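Local coordinates for protein TRAP dicarboxylate transporter, DctP subunit (Chromohalobacter salexigens, PDB 4P1L) that binds D-glucuronate in the periplasm and probably hands it to a tripartite ATP-independent (TRAP) permease for uptake into the cell, at residues A[31-36]-A[62-67]; A[192-197]-A[217-222]; A[226-231]-A[291-296]. One frame throughout, in Å; residues are numbered along the deposited sequence. Where two conformers were deposited one is given.

The three contacts lie in series along a solute-binding protein that holds D-glucuronate in its cleft. Contact 1 borders the sugar and joins two loops that follow the neighbouring strands 26-29 and 59-62 of the five-stranded sheet. Contacts 2 and 3 share no element with it, but both use the stretch around strand 223-230 of the four-stranded sheet: the loop before it in contact 2, the strand in contact 3. Contacts 1 and 2 are partly buried, contact 3 is buried. Each has a CH-pi contact; the polar chemistry differs, with a backbone hydrogen bond in contact 1, a tyrosine-glutamate bond in contact 2 and a lysine-glutamate salt bridge in contact 3.

Contact 1: residues A[31-36]-A[62-67]; sequences IHPPSY and YHNAVL. With BDP (beta-D-glucopyranuronic acid), chain C.
At the rim of the D-glucuronate site, the loops that follow the adjacent parallel strands 26-29 and 59-62 meet as Asn-64 N donates to His-32 O (2.9 Å, N-H...O 162°). On the 62-67 side the chain makes a type I' turn from His-63 to Val-66, and on the other a type I turn runs from Pro-33 to Tyr-36. Pro-34 lies over one face of the His-63 imidazole, its CA 3.6 Å from the ring centroid in a CH-pi contact. That ring is fixed in rotation from outside, NE2 bonding to Glu-43 and ND1 to Asn-30. Replacing His-63 with alanine is likely to leave both Glu-43 and Asn-30 without this partner and to open a gap under Pro-34. Asn-64 brings its amide ND2 to 3.4 Å from Pro-33 CA, and Ile-31 CG1 meets Ala-65 CB.

Segment 31-36 also reaches the sugar. The His-32 ring is sandwiched between Ile-31 CG2 on one face and Tyr-36 CE2 on the other, which holds its plane while NE2 donates to O2 of the glucuronate (2.8 Å). With CG1 of Ile-31 anti to its backbone N (chi1 -169°) and the chain extended beyond, CD1 comes to 3.4 Å from the sugar O4.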
loop_
_atom_site.group_PDB
_atom_site.type_symbol
_atom_site.label_atom_id
_atom_site.label_comp_id
_atom_site.label_asym_id
_atom_site.label_seq_id
_atom_site.Cartn_x
_atom_site.Cartn_y
_atom_site.Cartn_z
ATOM N N ILE A 31 2.242 10.412 -0.208
ATOM C CA ILE A 31 0.852 10.801 -0.040
ATOM C C ILE A 31 0.532 11.199 1.421
ATOM O O ILE A 31 -0.422 11.961 1.675
ATOM C CB ILE A 31 -0.115 9.661 -0.516
ATOM C CG1 ILE A 31 -1.563 10.149 -0.591
ATOM C CG2 ILE A 31 -0.056 8.416 0.398
ATOM C CD1 ILE A 31 -2.470 9.277 -1.479
ATOM N N HIS A 32 1.315 10.668 2.369
ATOM C CA HIS A 32 1.008 10.797 3.807
ATOM C C HIS A 32 1.621 12.079 4.392
ATOM O O HIS A 32 2.448 12.734 3.752
ATOM C CB HIS A 32 1.545 9.590 4.585
ATOM C CG HIS A 32 0.940 8.278 4.163
ATOM N ND1 HIS A 32 -0.325 7.891 4.545
ATOM C CD2 HIS A 32 1.425 7.271 3.391
ATOM C CE1 HIS A 32 -0.604 6.707 4.018
ATOM N NE2 HIS A 32 0.444 6.310 3.317
ATOM N N PRO A 33 1.202 12.440 5.613
ATOM C CA PRO A 33 1.864 13.573 6.287
ATOM C C PRO A 33 3.336 13.264 6.595
ATOM O O PRO A 33 3.708 12.082 6.673
ATOM C CB PRO A 33 1.070 13.722 7.584
ATOM C CG PRO A 33 -0.247 13.027 7.331
ATOM C CD PRO A 33 0.056 11.914 6.382
ATOM N N PRO A 34 4.162 14.305 6.797
ATOM C CA PRO A 34 5.570 14.113 7.124
ATOM C C PRO A 34 5.766 13.221 8.356
ATOM O O PRO A 34 6.744 12.509 8.377
ATOM C CB PRO A 34 6.088 15.541 7.413
ATOM C CG PRO A 34 5.066 16.473 6.839
ATOM C CD PRO A 34 3.773 15.726 6.711
ATOM N N SER A 35 4.870 13.272 9.346
ATOM C CA SER A 35 5.077 12.533 10.589
ATOM C C SER A 35 4.594 11.072 10.544
ATOM O O SER A 35 4.781 10.306 11.495
ATOM C CB SER A 35 4.387 13.262 11.742
ATOM O OG SER A 35 2.981 13.188 11.561
ATOM N N TYR A 36 3.962 10.686 9.448
ATOM C CA TYR A 36 3.565 9.301 9.257
ATOM C C TYR A 36 4.836 8.441 9.169
ATOM O O TYR A 36 5.859 8.928 8.741
ATOM C CB TYR A 36 2.792 9.244 7.954
ATOM C CG TYR A 36 1.973 8.001 7.721
ATOM C CD1 TYR A 36 0.749 7.847 8.337
ATOM C CD2 TYR A 36 2.396 7.030 6.826
ATOM C CE1 TYR A 36 -0.040 6.726 8.098
ATOM C CE2 TYR A 36 1.610 5.882 6.553
ATOM C CZ TYR A 36 0.386 5.759 7.201
ATOM O OH TYR A 36 -0.426 4.671 6.990
ATOM N N TYR A 62 8.222 15.843 -0.937
ATOM C CA TYR A 62 6.958 16.559 -0.892
ATOM C C TYR A 62 5.890 15.620 -0.329
ATOM O O TYR A 62 5.448 14.699 -0.998
ATOM C CB TYR A 62 6.567 17.060 -2.275
ATOM C CG TYR A 62 7.432 18.227 -2.741
ATOM C CD1 TYR A 62 8.710 18.026 -3.245
ATOM C CD2 TYR A 62 6.957 19.536 -2.655
ATOM C CE1 TYR A 62 9.493 19.132 -3.673
ATOM C CE2 TYR A 62 7.714 20.609 -3.073
ATOM C CZ TYR A 62 8.976 20.411 -3.582
ATOM O OH TYR A 62 9.715 21.510 -3.978
ATOM N N HIS A 63 5.477 15.877 0.899
ATOM C CA HIS A 63 4.463 15.081 1.553
ATOM C C HIS A 63 3.049 15.567 1.222
ATOM O O HIS A 63 2.874 16.551 0.493
ATOM C CB HIS A 63 4.672 15.147 3.063
ATOM C CG HIS A 63 6.041 14.776 3.494
ATOM N ND1 HIS A 63 6.380 13.477 3.795
ATOM C CD2 HIS A 63 7.157 15.511 3.683
ATOM C CE1 HIS A 63 7.653 13.421 4.135
ATOM N NE2 HIS A 63 8.142 14.650 4.097
ATOM N N ASN A 64 2.060 14.855 1.763
ATOM C CA ASN A 64 0.654 15.221 1.625
ATOM C C ASN A 64 0.138 15.245 0.181
ATOM O O ASN A 64 -0.859 15.913 -0.110
ATOM C CB ASN A 64 0.402 16.604 2.250
ATOM C CG ASN A 64 0.642 16.637 3.751
ATOM O OD1 ASN A 64 1.390 17.498 4.266
ATOM N ND2 ASN A 64 0.011 15.719 4.465
ATOM N N ALA A 65 0.788 14.506 -0.712
ATOM C CA ALA A 65 0.395 14.489 -2.110
ATOM C C ALA A 65 0.345 15.896 -2.715
ATOM O O ALA A 65 -0.366 16.125 -3.686
ATOM C CB ALA A 65 -0.966 13.787 -2.272
ATOM N N VAL A 66 1.099 16.826 -2.135
ATOM C CA VAL A 66 1.238 18.180 -2.673
ATOM C C VAL A 66 1.489 18.181 -4.189
ATOM O O VAL A 66 1.008 19.054 -4.908
ATOM C CB VAL A 66 2.403 18.900 -1.977
ATOM C CG1 VAL A 66 2.804 20.152 -2.740
ATOM C CG2 VAL A 66 2.015 19.255 -0.542
ATOM N N LEU A 67 2.257 17.208 -4.675
ATOM C CA LEU A 67 2.585 17.146 -6.103
ATOM C C LEU A 67 1.658 16.242 -6.936
ATOM O O LEU A 67 1.962 15.968 -8.101
ATOM C CB LEU A 67 4.052 16.748 -6.304
ATOM C CG LEU A 67 5.066 17.701 -5.673
ATOM C CD1 LEU A 67 6.509 17.191 -5.861
ATOM C CD2 LEU A 67 4.925 19.125 -6.241
HETATM C C1 BDP C . -2.615 3.637 2.465
HETATM C C2 BDP C . -1.417 3.677 1.526
HETATM C C3 BDP C . -1.497 4.895 0.687
HETATM C C4 BDP C . -2.781 4.832 -0.078
HETATM C C5 BDP C . -3.994 4.736 0.885
HETATM C C6 BDP C . -5.329 4.625 0.152
HETATM O O2 BDP C . -0.265 3.729 2.351
HETATM O O3 BDP C . -0.363 4.794 -0.324
HETATM O O4 BDP C . -2.922 5.994 -0.915
HETATM O O5 BDP C . -3.836 3.621 1.707
HETATM O O6A BDP C . -6.229 3.918 0.713
HETATM O O1 BDP C . -2.575 2.477 3.220
HETATM O O6B BDP C . -5.516 5.276 -0.897
HETATM O O HOH W 1 -1.973 12.973 3.628
#

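Contact 2: residues A[192-197]-A[217-222]; sequences EVYQSL and HYEVAN
Two first torsions aim the ring of Tyr-194 and the carboxylate of Glu-219 at each other. Tyr-194 holds CG opposite its own nitrogen (chi1 177°), which sends the phenol from helix 193-198 toward segment 217-222; Glu-219 turns CG beside its nitrogen (chi1 -63°) and then runs out extended. The phenol OH donates to Glu-219 OE1 at 3.2 Å, meeting that oxygen nearly along its C-O bond, with ring and carboxylate planes close to perpendicular.

Deeper in, Val-193 lies over one face of the His-217 imidazole. Its CG1 stands 3.7 Å from the ring centroid, a CH-pi contact displaced toward CE1, and the two side chains cross at about a right angle. In the ring plane a water sits 2.8 Å from His-217 NE2 and also accepts from Tyr-194 N, while ND1 bonds to Tyr-149. Leu-197 completes the apolar part: CD1 touches His-217 CB, and CB packs on Val-220 CG1 at 3.7 Å. Val-220 CG2 comes within 4.2 Å of Tyr-194 CE1. The turn itself is tied by His-217 O, which accepts from the backbone N of both Val-220 and Ala-221.

Val-193 lies beside Arg-167 and His-217 beside Tyr-190, both of the glucuronate site, consistent with a second shell behind the pocket. The polar chemistry thus changes across the contact: the buried imidazole has a partner at each nitrogen, Tyr-149 and the water, whereas the tyrosine-glutamate bond is longer and involves the exposed Glu-219.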
loop_
_atom_site.group_PDB
_atom_site.type_symbol
_atom_site.label_atom_id
_atom_site.label_comp_id
_atom_site.label_asym_id
_atom_site.label_seq_id
_atom_site.Cartn_x
_atom_site.Cartn_y
_atom_site.Cartn_z
ATOM N N GLU A 192 -10.140 12.319 -0.591
ATOM C CA GLU A 192 -11.556 12.643 -0.637
ATOM C C GLU A 192 -12.418 11.791 0.288
ATOM O O GLU A 192 -13.626 12.043 0.448
ATOM C CB GLU A 192 -12.048 12.492 -2.066
ATOM C CG GLU A 192 -11.497 13.545 -2.991
ATOM C CD GLU A 192 -11.868 13.308 -4.429
ATOM O OE1 GLU A 192 -12.782 12.489 -4.681
ATOM O OE2 GLU A 192 -11.242 13.954 -5.302
ATOM N N VAL A 193 -11.805 10.792 0.907
ATOM C CA VAL A 193 -12.595 9.774 1.606
ATOM C C VAL A 193 -13.257 10.341 2.852
ATOM O O VAL A 193 -14.416 10.028 3.132
ATOM C CB VAL A 193 -11.761 8.541 1.962
ATOM C CG1 VAL A 193 -12.568 7.551 2.821
ATOM C CG2 VAL A 193 -11.272 7.876 0.701
ATOM N N TYR A 194 -12.528 11.196 3.574
ATOM C CA TYR A 194 -13.029 11.740 4.838
ATOM C C TYR A 194 -14.348 12.463 4.657
ATOM O O TYR A 194 -15.332 12.163 5.339
ATOM C CB TYR A 194 -12.021 12.708 5.446
ATOM C CG TYR A 194 -12.527 13.354 6.717
ATOM C CD1 TYR A 194 -12.522 12.654 7.924
ATOM C CD2 TYR A 194 -13.013 14.650 6.713
ATOM C CE1 TYR A 194 -12.982 13.242 9.102
ATOM C CE2 TYR A 194 -13.477 15.243 7.883
ATOM C CZ TYR A 194 -13.457 14.538 9.067
ATOM O OH TYR A 194 -13.898 15.125 10.221
ATOM N N GLN A 195 -14.363 13.433 3.742
ATOM C CA GLN A 195 -15.566 14.226 3.492
ATOM C C GLN A 195 -16.665 13.332 2.951
ATOM O O GLN A 195 -17.836 13.554 3.238
ATOM C CB GLN A 195 -15.299 15.375 2.510
ATOM C CG GLN A 195 -14.445 16.523 3.066
ATOM C CD GLN A 195 -15.016 17.170 4.332
ATOM O OE1 GLN A 195 -16.232 17.250 4.518
ATOM N NE2 GLN A 195 -14.121 17.625 5.217
ATOM N N SER A 196 -16.293 12.323 2.155
ATOM C CA SER A 196 -17.290 11.443 1.565
ATOM C C SER A 196 -18.015 10.607 2.639
ATOM O O SER A 196 -19.230 10.386 2.566
ATOM C CB SER A 196 -16.646 10.568 0.493
ATOM O OG SER A 196 -17.629 9.868 -0.240
ATOM N N LEU A 197 -17.270 10.137 3.633
ATOM C CA LEU A 197 -17.875 9.526 4.817
ATOM C C LEU A 197 -18.753 10.518 5.584
ATOM O O LEU A 197 -19.867 10.192 5.995
ATOM C CB LEU A 197 -16.787 9.004 5.757
ATOM C CG LEU A 197 -16.022 7.764 5.290
ATOM C CD1 LEU A 197 -14.795 7.590 6.152
ATOM C CD2 LEU A 197 -16.875 6.491 5.326
ATOM N N HIS A 217 -10.564 9.178 9.389
ATOM C CA HIS A 217 -11.745 8.397 9.005
ATOM C C HIS A 217 -12.439 7.837 10.217
ATOM O O HIS A 217 -13.654 7.740 10.234
ATOM C CB HIS A 217 -11.394 7.270 8.027
ATOM C CG HIS A 217 -10.826 7.757 6.733
ATOM N ND1 HIS A 217 -10.313 6.913 5.779
ATOM C CD2 HIS A 217 -10.678 9.010 6.244
ATOM C CE1 HIS A 217 -9.868 7.624 4.756
ATOM N NE2 HIS A 217 -10.105 8.898 5.008
ATOM N N TYR A 218 -11.661 7.535 11.255
ATOM C CA TYR A 218 -12.199 6.942 12.476
ATOM C C TYR A 218 -13.196 7.857 13.184
ATOM O O TYR A 218 -14.010 7.390 13.965
ATOM C CB TYR A 218 -11.058 6.610 13.426
ATOM C CG TYR A 218 -10.468 7.802 14.151
ATOM C CD1 TYR A 218 -9.503 8.592 13.562
ATOM C CD2 TYR A 218 -10.852 8.103 15.460
ATOM C CE1 TYR A 218 -8.948 9.672 14.229
ATOM C CE2 TYR A 218 -10.300 9.182 16.133
ATOM C CZ TYR A 218 -9.347 9.951 15.516
ATOM O OH TYR A 218 -8.796 11.017 16.171
ATOM N N GLU A 219 -13.133 9.153 12.910
ATOM C CA GLU A 219 -14.056 10.093 13.524
ATOM C C GLU A 219 -15.463 9.963 12.965
ATOM O O GLU A 219 -16.411 10.438 13.584
ATOM C CB GLU A 219 -13.579 11.530 13.315
ATOM C CG GLU A 219 -12.247 11.856 13.959
ATOM C CD GLU A 219 -11.694 13.177 13.464
ATOM O OE1 GLU A 219 -12.474 13.952 12.870
ATOM O OE2 GLU A 219 -10.485 13.427 13.646
ATOM N N VAL A 220 -15.606 9.366 11.781
ATOM C CA VAL A 220 -16.920 9.275 11.155
ATOM C C VAL A 220 -17.376 7.821 11.025
ATOM O O VAL A 220 -18.545 7.496 11.236
ATOM C CB VAL A 220 -16.940 9.974 9.785
ATOM C CG1 VAL A 220 -18.294 9.754 9.091
ATOM C CG2 VAL A 220 -16.646 11.461 9.950
ATOM N N ALA A 221 -16.432 6.935 10.761
ATOM C CA ALA A 221 -16.747 5.508 10.637
ATOM C C ALA A 221 -16.182 4.791 11.866
ATOM O O ALA A 221 -15.005 4.430 11.897
ATOM C CB ALA A 221 -16.180 4.963 9.363
ATOM N N ASN A 222 -17.069 4.600 12.854
ATOM C CA ASN A 222 -16.740 4.156 14.210
ATOM C C ASN A 222 -16.543 2.644 14.378
ATOM O O ASN A 222 -16.087 2.209 15.432
ATOM C CB ASN A 222 -17.853 4.621 15.176
ATOM C CG ASN A 222 -17.362 4.789 16.630
ATOM O OD1 ASN A 222 -16.401 5.511 16.894
ATOM N ND2 ASN A 222 -18.030 4.131 17.566
HETATM O O HOH W 2 -9.545 11.109 3.399
#

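Contact 3: residues A[226-231]-A[291-296]; sequences LTEHLI and DDKSAF
Strand 223-230, which belongs to the four-stranded mixed sheet, is met near its end by the start of helix 293-298, where Lys-293 grips Glu-228 and Phe-296 packs on Thr-227. In chain order the helical segment begins with its cap. Asp-292 is the N-cap residue: its OD1 accepts from Ser-294 OG at 2.7 Å, on the syn side of the carboxylate, and more weakly from Ser-294 N.

Lys-293 reaches toward the strand, its side chain crossing that of Glu-228 at a slant. Its CG is placed beside the backbone N (chi1 -80°). CD passes 3.9 Å from Leu-226 O. A bend at chi3 (60°) then directs CE and NZ toward Glu-228, with CE also near Thr-227 O. NZ forms a salt bridge of 2.8 Å with Glu-228 OE2, approaching this oxygen on its anti side and somewhat out of the carboxylate plane. A water that accepts from NZ at 2.7 Å donates in turn to Glu-228 O, so the ammonium is joined to both the side chain and, through water, the backbone of one residue. The carboxylate of Glu-228 would probably help to keep the lysine charged.

One turn on, Phe-296 takes over from charge. It presents a ring face to Thr-227, whose CG2 rests over it 4.0 Å from the centroid in a CH-pi contact. Phe-106, from a loop, touches the same phenylalanine. The other branch of Thr-227 serves a polar role: OG1 accepts from Leu-148 N of strand 146-150 and shares a hydrogen bond with His-229 ND1, whose NE2 reaches Glu-206. The methyl lies toward the rim of the phenyl ring, 3.7 Å from Phe-296 CE2.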
loop_
_atom_site.group_PDB
_atom_site.type_symbol
_atom_site.label_atom_id
_atom_site.label_comp_id
_atom_site.label_asym_id
_atom_site.label_seq_id
_atom_site.Cartn_x
_atom_site.Cartn_y
_atom_site.Cartn_z
ATOM N N LEU A 226 -11.903 -6.492 11.646
ATOM C CA LEU A 226 -10.579 -6.964 11.250
ATOM C C LEU A 226 -10.601 -8.063 10.185
ATOM O O LEU A 226 -10.126 -9.206 10.382
ATOM C CB LEU A 226 -9.801 -7.396 12.504
ATOM C CG LEU A 226 -9.353 -6.223 13.380
ATOM C CD1 LEU A 226 -9.014 -6.644 14.807
ATOM C CD2 LEU A 226 -8.141 -5.558 12.751
ATOM N N THR A 227 -11.123 -7.704 9.023
ATOM C CA THR A 227 -11.038 -8.570 7.858
ATOM C C THR A 227 -9.596 -8.866 7.388
ATOM O O THR A 227 -9.357 -9.948 6.871
ATOM C CB THR A 227 -11.846 -7.980 6.706
ATOM O OG1 THR A 227 -11.504 -6.592 6.547
ATOM C CG2 THR A 227 -13.355 -8.148 6.963
ATOM N N GLU A 228 -8.666 -7.895 7.508
ATOM C CA GLU A 228 -7.255 -8.077 7.188
ATOM C C GLU A 228 -7.107 -8.720 5.802
ATOM O O GLU A 228 -6.339 -9.666 5.595
ATOM C CB GLU A 228 -6.548 -8.863 8.312
ATOM C CG GLU A 228 -6.665 -8.129 9.636
ATOM C CD GLU A 228 -6.033 -8.819 10.821
ATOM O OE1 GLU A 228 -5.481 -8.122 11.697
ATOM O OE2 GLU A 228 -6.118 -10.040 10.905
ATOM N N HIS A 229 -7.855 -8.143 4.858
ATOM C CA HIS A 229 -8.088 -8.723 3.537
ATOM C C HIS A 229 -7.015 -8.445 2.480
ATOM O O HIS A 229 -6.966 -9.158 1.476
ATOM C CB HIS A 229 -9.460 -8.268 3.024
ATOM C CG HIS A 229 -9.676 -6.788 3.081
ATOM N ND1 HIS A 229 -10.541 -6.190 3.971
ATOM C CD2 HIS A 229 -9.134 -5.785 2.350
ATOM C CE1 HIS A 229 -10.505 -4.881 3.800
ATOM N NE2 HIS A 229 -9.666 -4.612 2.814
ATOM N N LEU A 230 -6.164 -7.439 2.726
ATOM C CA LEU A 230 -5.067 -7.051 1.829
ATOM C C LEU A 230 -3.848 -6.722 2.661
ATOM O O LEU A 230 -3.948 -6.071 3.696
ATOM C CB LEU A 230 -5.423 -5.833 0.969
ATOM C CG LEU A 230 -6.436 -6.043 -0.139
ATOM C CD1 LEU A 230 -7.015 -4.708 -0.562
ATOM C CD2 LEU A 230 -5.828 -6.814 -1.312
ATOM N N ILE A 231 -2.701 -7.212 2.207
ATOM C CA ILE A 231 -1.429 -6.903 2.796
ATOM C C ILE A 231 -0.573 -6.444 1.607
ATOM O O ILE A 231 -0.050 -7.255 0.823
ATOM C CB ILE A 231 -0.843 -8.128 3.507
ATOM C CG1 ILE A 231 -1.657 -8.409 4.777
ATOM C CG2 ILE A 231 0.595 -7.896 3.837
ATOM C CD1 ILE A 231 -1.441 -9.803 5.350
ATOM N N ASP A 291 -15.793 -13.092 12.637
ATOM C CA ASP A 291 -16.060 -14.462 13.040
ATOM C C ASP A 291 -15.010 -15.412 12.521
ATOM O O ASP A 291 -14.500 -16.218 13.274
ATOM C CB ASP A 291 -17.419 -14.925 12.501
ATOM C CG ASP A 291 -18.571 -14.461 13.358
ATOM O OD1 ASP A 291 -18.347 -13.594 14.241
ATOM O OD2 ASP A 291 -19.689 -14.971 13.154
ATOM N N ASP A 292 -14.712 -15.329 11.229
ATOM C CA ASP A 292 -13.897 -16.344 10.552
ATOM C C ASP A 292 -13.340 -15.790 9.231
ATOM O O ASP A 292 -14.047 -15.738 8.221
ATOM C CB ASP A 292 -14.745 -17.575 10.317
ATOM C CG ASP A 292 -14.017 -18.662 9.540
ATOM O OD1 ASP A 292 -12.766 -18.600 9.397
ATOM O OD2 ASP A 292 -14.728 -19.574 9.078
ATOM N N LYS A 293 -12.076 -15.369 9.263
ATOM C CA LYS A 293 -11.432 -14.765 8.109
ATOM C C LYS A 293 -11.434 -15.729 6.929
ATOM O O LYS A 293 -11.530 -15.316 5.763
ATOM C CB LYS A 293 -10.006 -14.307 8.467
ATOM C CG LYS A 293 -9.950 -12.971 9.213
ATOM C CD LYS A 293 -8.550 -12.683 9.807
ATOM C CE LYS A 293 -7.468 -12.616 8.728
ATOM N NZ LYS A 293 -6.092 -12.284 9.307
ATOM N N SER A 294 -11.392 -17.022 7.216
ATOM C CA SER A 294 -11.401 -18.006 6.139
ATOM C C SER A 294 -12.718 -17.969 5.327
ATOM O O SER A 294 -12.747 -18.337 4.136
ATOM C CB SER A 294 -11.097 -19.398 6.684
ATOM O OG SER A 294 -12.276 -20.001 7.148
ATOM N N ALA A 295 -13.806 -17.501 5.941
ATOM C CA ALA A 295 -15.081 -17.389 5.220
ATOM C C ALA A 295 -15.024 -16.267 4.181
ATOM O O ALA A 295 -15.638 -16.351 3.107
ATOM C CB ALA A 295 -16.267 -17.174 6.183
ATOM N N PHE A 296 -14.279 -15.211 4.493
ATOM C CA PHE A 296 -14.092 -14.122 3.557
ATOM C C PHE A 296 -13.179 -14.577 2.447
ATOM O O PHE A 296 -13.451 -14.348 1.280
ATOM C CB PHE A 296 -13.461 -12.919 4.251
ATOM C CG PHE A 296 -14.432 -12.120 5.062
ATOM C CD1 PHE A 296 -14.715 -12.483 6.376
ATOM C CD2 PHE A 296 -15.046 -11.011 4.531
ATOM C CE1 PHE A 296 -15.600 -11.754 7.134
ATOM C CE2 PHE A 296 -15.921 -10.284 5.291
ATOM C CZ PHE A 296 -16.212 -10.673 6.590
HETATM O O HOH W 3 -4.786 -11.346 7.110
#